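PDB 1T4W: transcription factor cep-1 from Caenorhabditis elegans, which activates transcription by binding the same DNA consensus sequence as p53, promoting germline apoptosis after DNA damage and supporting meiotic chromosome segregation. Local coordinates for residues F21-S24 and E28-L31; Y30-M35 and R182-N187. One frame throughout, in Å; residues are numbered along the deposited sequence.

Contact 1. Residues F21-S24 and E28-L31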
loop_
_atom_site.group_PDB
_atom_site.type_symbol
_atom_site.label_atom_id
_atom_site.label_comp_id
_atom_site.label_asym_id
_atom_site.label_seq_id
_atom_site.Cartn_x
_atom_site.Cartn_y
_atom_site.Cartn_z
ATOM N N PHE A 21 5.508 11.927 -0.004
ATOM C CA PHE A 21 5.772 10.917 -1.019
ATOM C C PHE A 21 6.947 11.346 -1.866
ATOM O O PHE A 21 7.155 12.535 -2.086
ATOM C CB PHE A 21 4.518 10.750 -1.891
ATOM C CG PHE A 21 4.679 9.773 -3.021
ATOM C CD1 PHE A 21 5.466 10.088 -4.130
ATOM C CD2 PHE A 21 4.068 8.524 -2.967
ATOM C CE1 PHE A 21 5.643 9.170 -5.164
ATOM C CE2 PHE A 21 4.238 7.600 -3.996
ATOM C CZ PHE A 21 5.028 7.923 -5.093
ATOM N N ALA A 22 7.732 10.383 -2.332
ATOM C CA ALA A 22 8.857 10.718 -3.190
ATOM C C ALA A 22 9.206 9.512 -4.049
ATOM O O ALA A 22 8.729 8.392 -3.813
ATOM C CB ALA A 22 10.083 11.148 -2.359
ATOM N N ILE A 23 10.043 9.760 -5.046
ATOM C CA ILE A 23 10.496 8.734 -5.961
ATOM C C ILE A 23 11.983 8.699 -5.764
ATOM O O ILE A 23 12.579 9.736 -5.484
ATOM C CB ILE A 23 10.244 9.121 -7.422
ATOM C CG1 ILE A 23 8.760 9.414 -7.651
ATOM C CG2 ILE A 23 10.713 8.001 -8.324
ATOM C CD1 ILE A 23 7.857 8.215 -7.537
ATOM N N SER A 24 12.584 7.521 -5.903
ATOM C CA SER A 24 14.022 7.411 -5.751
ATOM C C SER A 24 14.648 7.706 -7.107
ATOM O O SER A 24 13.935 7.893 -8.098
ATOM C CB SER A 24 14.415 6.005 -5.304
ATOM O OG SER A 24 14.203 5.057 -6.337
ATOM N N GLU A 28 11.511 4.324 -7.944
ATOM C CA GLU A 28 10.659 3.525 -7.085
ATOM C C GLU A 28 9.953 4.497 -6.148
ATOM O O GLU A 28 10.474 5.582 -5.853
ATOM C CB GLU A 28 11.518 2.526 -6.332
ATOM C CG GLU A 28 12.273 1.643 -7.308
ATOM C CD GLU A 28 12.870 0.421 -6.665
ATOM O OE1 GLU A 28 13.783 0.566 -5.815
ATOM O OE2 GLU A 28 12.416 -0.690 -7.018
ATOM N N LYS A 29 8.776 4.116 -5.673
ATOM C CA LYS A 29 7.982 5.002 -4.837
ATOM C C LYS A 29 8.105 4.811 -3.339
ATOM O O LYS A 29 8.067 3.688 -2.842
ATOM C CB LYS A 29 6.535 4.893 -5.274
ATOM C CG LYS A 29 6.426 5.054 -6.790
ATOM C CD LYS A 29 5.015 5.018 -7.260
ATOM C CE LYS A 29 4.969 5.270 -8.767
ATOM N NZ LYS A 29 3.592 5.084 -9.215
ATOM N N TYR A 30 8.224 5.929 -2.629
ATOM C CA TYR A 30 8.372 5.919 -1.171
ATOM C C TYR A 30 7.333 6.783 -0.484
ATOM O O TYR A 30 7.071 7.918 -0.885
ATOM C CB TYR A 30 9.763 6.426 -0.768
ATOM C CG TYR A 30 10.904 5.542 -1.222
ATOM C CD1 TYR A 30 11.164 5.342 -2.577
ATOM C CD2 TYR A 30 11.713 4.889 -0.287
ATOM C CE1 TYR A 30 12.203 4.509 -2.996
ATOM C CE2 TYR A 30 12.752 4.058 -0.692
ATOM C CZ TYR A 30 12.992 3.874 -2.045
ATOM O OH TYR A 30 14.038 3.077 -2.432
ATOM N N LEU A 31 6.737 6.238 0.563
ATOM C CA LEU A 31 5.746 6.972 1.338
ATOM C C LEU A 31 6.132 7.010 2.824
ATOM O O LEU A 31 6.579 6.008 3.383
ATOM C CB LEU A 31 4.360 6.310 1.219
ATOM C CG LEU A 31 3.306 6.798 2.230
ATOM C CD1 LEU A 31 2.810 8.187 1.830
ATOM C CD2 LEU A 31 2.128 5.809 2.271
HETATM O O HOH W 1 14.624 2.822 -5.002
#

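Contact 2. Residues Y30-M35 and R182-N187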
loop_
_atom_site.group_PDB
_atom_site.type_symbol
_atom_site.label_atom_id
_atom_site.label_comp_id
_atom_site.label_asym_id
_atom_site.label_seq_id
_atom_site.Cartn_x
_atom_site.Cartn_y
_atom_site.Cartn_z
ATOM N N TYR A 30 8.224 5.929 -2.629
ATOM C CA TYR A 30 8.372 5.919 -1.171
ATOM C C TYR A 30 7.333 6.783 -0.484
ATOM O O TYR A 30 7.071 7.918 -0.885
ATOM C CB TYR A 30 9.763 6.426 -0.768
ATOM C CG TYR A 30 10.904 5.542 -1.222
ATOM C CD1 TYR A 30 11.164 5.342 -2.577
ATOM C CD2 TYR A 30 11.713 4.889 -0.287
ATOM C CE1 TYR A 30 12.203 4.509 -2.996
ATOM C CE2 TYR A 30 12.752 4.058 -0.692
ATOM C CZ TYR A 30 12.992 3.874 -2.045
ATOM O OH TYR A 30 14.038 3.077 -2.432
ATOM N N LEU A 31 6.737 6.238 0.563
ATOM C CA LEU A 31 5.746 6.972 1.338
ATOM C C LEU A 31 6.132 7.010 2.824
ATOM O O LEU A 31 6.579 6.008 3.383
ATOM C CB LEU A 31 4.360 6.310 1.219
ATOM C CG LEU A 31 3.306 6.798 2.230
ATOM C CD1 LEU A 31 2.810 8.187 1.830
ATOM C CD2 LEU A 31 2.128 5.809 2.271
ATOM N N TRP A 32 5.981 8.174 3.446
ATOM C CA TRP A 32 6.217 8.306 4.883
ATOM C C TRP A 32 4.922 8.929 5.355
ATOM O O TRP A 32 4.439 9.875 4.733
ATOM C CB TRP A 32 7.374 9.264 5.207
ATOM C CG TRP A 32 8.730 8.826 4.678
ATOM C CD1 TRP A 32 9.711 8.154 5.356
ATOM C CD2 TRP A 32 9.229 9.044 3.361
ATOM N NE1 TRP A 32 10.801 7.948 4.540
ATOM C CE2 TRP A 32 10.528 8.482 3.306
ATOM C CE3 TRP A 32 8.701 9.656 2.214
ATOM C CZ2 TRP A 32 11.310 8.516 2.149
ATOM C CZ3 TRP A 32 9.478 9.690 1.062
ATOM C CH2 TRP A 32 10.771 9.124 1.040
ATOM N N THR A 33 4.353 8.408 6.436
ATOM C CA THR A 33 3.099 8.964 6.975
ATOM C C THR A 33 3.025 8.676 8.467
ATOM O O THR A 33 3.695 7.767 8.957
ATOM C CB THR A 33 1.856 8.305 6.290
ATOM O OG1 THR A 33 0.641 8.734 6.922
ATOM C CG2 THR A 33 1.953 6.786 6.383
ATOM N N LYS A 34 2.226 9.457 9.191
ATOM C CA LYS A 34 2.038 9.212 10.621
ATOM C C LYS A 34 0.940 8.158 10.690
ATOM O O LYS A 34 0.185 8.000 9.729
ATOM C CB LYS A 34 1.508 10.461 11.334
ATOM C CG LYS A 34 2.407 11.675 11.328
ATOM C CD LYS A 34 1.698 12.727 12.123
ATOM C CE LYS A 34 2.414 14.046 12.091
ATOM N NZ LYS A 34 1.725 14.977 13.025
ATOM N N MET A 35 0.825 7.444 11.808
ATOM C CA MET A 35 -0.253 6.463 11.905
ATOM C C MET A 35 -1.545 7.231 12.216
ATOM O O MET A 35 -1.492 8.388 12.621
ATOM C CB MET A 35 0.045 5.399 12.980
ATOM C CG MET A 35 0.016 5.848 14.420
ATOM S SD MET A 35 -0.003 4.384 15.560
ATOM C CE MET A 35 -1.759 4.113 15.714
ATOM N N ARG A 182 8.051 14.389 7.425
ATOM C CA ARG A 182 8.843 15.371 6.665
ATOM C C ARG A 182 10.348 15.298 6.943
ATOM O O ARG A 182 11.144 15.606 6.068
ATOM C CB ARG A 182 8.319 16.804 6.876
ATOM C CG ARG A 182 6.981 17.050 6.162
ATOM C CD ARG A 182 7.130 17.076 4.613
ATOM N NE ARG A 182 5.842 16.906 3.913
ATOM C CZ ARG A 182 5.720 16.762 2.594
ATOM N NH1 ARG A 182 6.791 16.780 1.822
ATOM N NH2 ARG A 182 4.530 16.575 2.049
ATOM N N ARG A 183 10.738 14.892 8.150
ATOM C CA ARG A 183 12.158 14.742 8.459
ATOM C C ARG A 183 12.742 13.634 7.572
ATOM O O ARG A 183 13.724 13.845 6.850
ATOM C CB ARG A 183 12.367 14.355 9.927
ATOM C CG ARG A 183 13.784 13.844 10.250
ATOM C CD ARG A 183 13.870 13.310 11.672
ATOM N NE ARG A 183 13.459 14.317 12.653
ATOM C CZ ARG A 183 13.184 14.048 13.929
ATOM N NH1 ARG A 183 12.825 15.016 14.759
ATOM N NH2 ARG A 183 13.260 12.806 14.382
ATOM N N ASP A 184 12.111 12.464 7.604
ATOM C CA ASP A 184 12.594 11.324 6.838
ATOM C C ASP A 184 12.533 11.555 5.324
ATOM O O ASP A 184 13.456 11.188 4.590
ATOM C CB ASP A 184 11.816 10.068 7.247
ATOM C CG ASP A 184 12.079 9.675 8.707
ATOM O OD1 ASP A 184 13.257 9.591 9.068
ATOM O OD2 ASP A 184 11.127 9.449 9.480
ATOM N N TRP A 185 11.446 12.159 4.867
ATOM C CA TRP A 185 11.286 12.489 3.452
ATOM C C TRP A 185 12.412 13.434 3.012
ATOM O O TRP A 185 13.020 13.247 1.946
ATOM C CB TRP A 185 9.952 13.201 3.223
ATOM C CG TRP A 185 9.856 13.957 1.899
ATOM C CD1 TRP A 185 9.580 13.425 0.668
ATOM C CD2 TRP A 185 9.956 15.380 1.705
ATOM N NE1 TRP A 185 9.492 14.428 -0.275
ATOM C CE2 TRP A 185 9.719 15.634 0.334
ATOM C CE3 TRP A 185 10.218 16.463 2.558
ATOM C CZ2 TRP A 185 9.735 16.930 -0.208
ATOM C CZ3 TRP A 185 10.236 17.756 2.018
ATOM C CH2 TRP A 185 9.996 17.976 0.649
ATOM N N LYS A 186 12.684 14.459 3.817
ATOM C CA LYS A 186 13.720 15.421 3.448
ATOM C C LYS A 186 15.099 14.779 3.402
ATOM O O LYS A 186 15.899 15.050 2.480
ATOM C CB LYS A 186 13.708 16.617 4.404
ATOM C CG LYS A 186 14.824 17.659 4.183
ATOM C CD LYS A 186 14.873 18.224 2.749
ATOM C CE LYS A 186 13.620 18.968 2.335
ATOM N NZ LYS A 186 13.947 19.960 1.213
ATOM N N ASN A 187 15.388 13.939 4.391
ATOM C CA ASN A 187 16.671 13.247 4.420
ATOM C C ASN A 187 16.770 12.382 3.169
ATOM O O ASN A 187 17.810 12.325 2.517
ATOM C CB ASN A 187 16.795 12.352 5.663
ATOM C CG ASN A 187 17.082 13.149 6.922
ATOM O OD1 ASN A 187 17.505 14.285 6.839
ATOM N ND2 ASN A 187 16.880 12.539 8.088
#

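Contact 1. Residues F21-S24 and E28-L31
A22 and Y30 form the hydrogen-bonded pair of an antiparallel beta hairpin, at the outer border of the larger sheet of this p53-like DNA-binding domain; it corresponds to the hairpin of the p53-family loop-sheet-helix motif, against which helix 181-194 packs. The short strand axes run at 157°. Backbone bonds define the register: A22 N donates to Y30 O at 2.9 Å, and Y30 N returns a bond to A22 O at 2.8 Å. Toward the turn S24 N meets E28 O, and S24 OG, placed between its backbone N and carbonyl carbon (chi1 70°), accepts from E28 N at 3.2 Å, extending the pairing past the last bridge. CA-H...O contacts join F21 CA to Y30 O and I23 CA to E28 O.

On the face of F21, I23 and K29, F21 CZ rests 3.4 Å from K29 CB; K29 CD lies at the ring's edge and Y30 O over one face, toward the rim. I23 CD1 lies alongside K29 CG. K29 NZ forms salt bridges with E5 and D7 and a hydrogen bond to I6 O. On the other face, S24 CB touches Y30 CE1 at 3.5 Å.

A water joins E28 OE1, S24 OG and Y30 OH, 2.6 Å from Y30 OH, which also bonds K173 NZ.

Contact 2. Residues Y30-M35 and R182-N187
With W32 CG set anti to its carbonyl carbon (chi1 -63°) and W185 CG anti to its own backbone N (chi1 163°), the two indoles meet at nearly a right angle. The helix backbone covers the W32 six-membered ring: W185 CA stands 3.9 Å from its centroid, almost on the normal, a CH-pi contact. W185 CB follows over the same face, 3.9 Å from W32 CE3. Beyond it the W185 ring presents its edge in an offset edge-to-face pair, planes at 76° and centroids 5.6 Å apart; its leading atom, W185 CD1, lies 3.8 Å from W32 CZ3.

This is the sheet-helix part of the p53 loop-sheet-helix motif: helix 181-194, which follows strand 166-177, packs on hairpin 19-23/29-33, and as in p53 it probably enters the DNA major groove. One residue earlier in the helix, D184 CB reaches the pyrrole end of the indole, 3.4 Å from W32 CD1. The D184 carboxylate is turned only modestly from the W32 ring plane and has a long, weak ion pair with R176 of strand 166-177. Within the helix, R182 NH1 lies over the centre of the W185 ring, 3.2 Å above its plane.

In the fold
Both contacts use strand 29-33, and both are only partly buried, with centres about 10 Å apart on the same side of the chain's centre. Contact 1 joins that strand to its neighbour 19-23 within the sheet, chiefly through backbone hydrogen bonds and a water; contact 2 sets it against helix 181-194, with no hydrogen bond across, through aromatic and aliphatic surfaces. Contact 1 also buries more area, 386 against 176 Å². Exposure differs too: I23 is exposed, whereas W32 is buried beneath the helix. The two meet at A22, whose CB lies 3.8 Å from W32 CZ3 and equally close to W185 CD1. The F188 ring meets those of both Y30 and W32, continuing the aromatic cover.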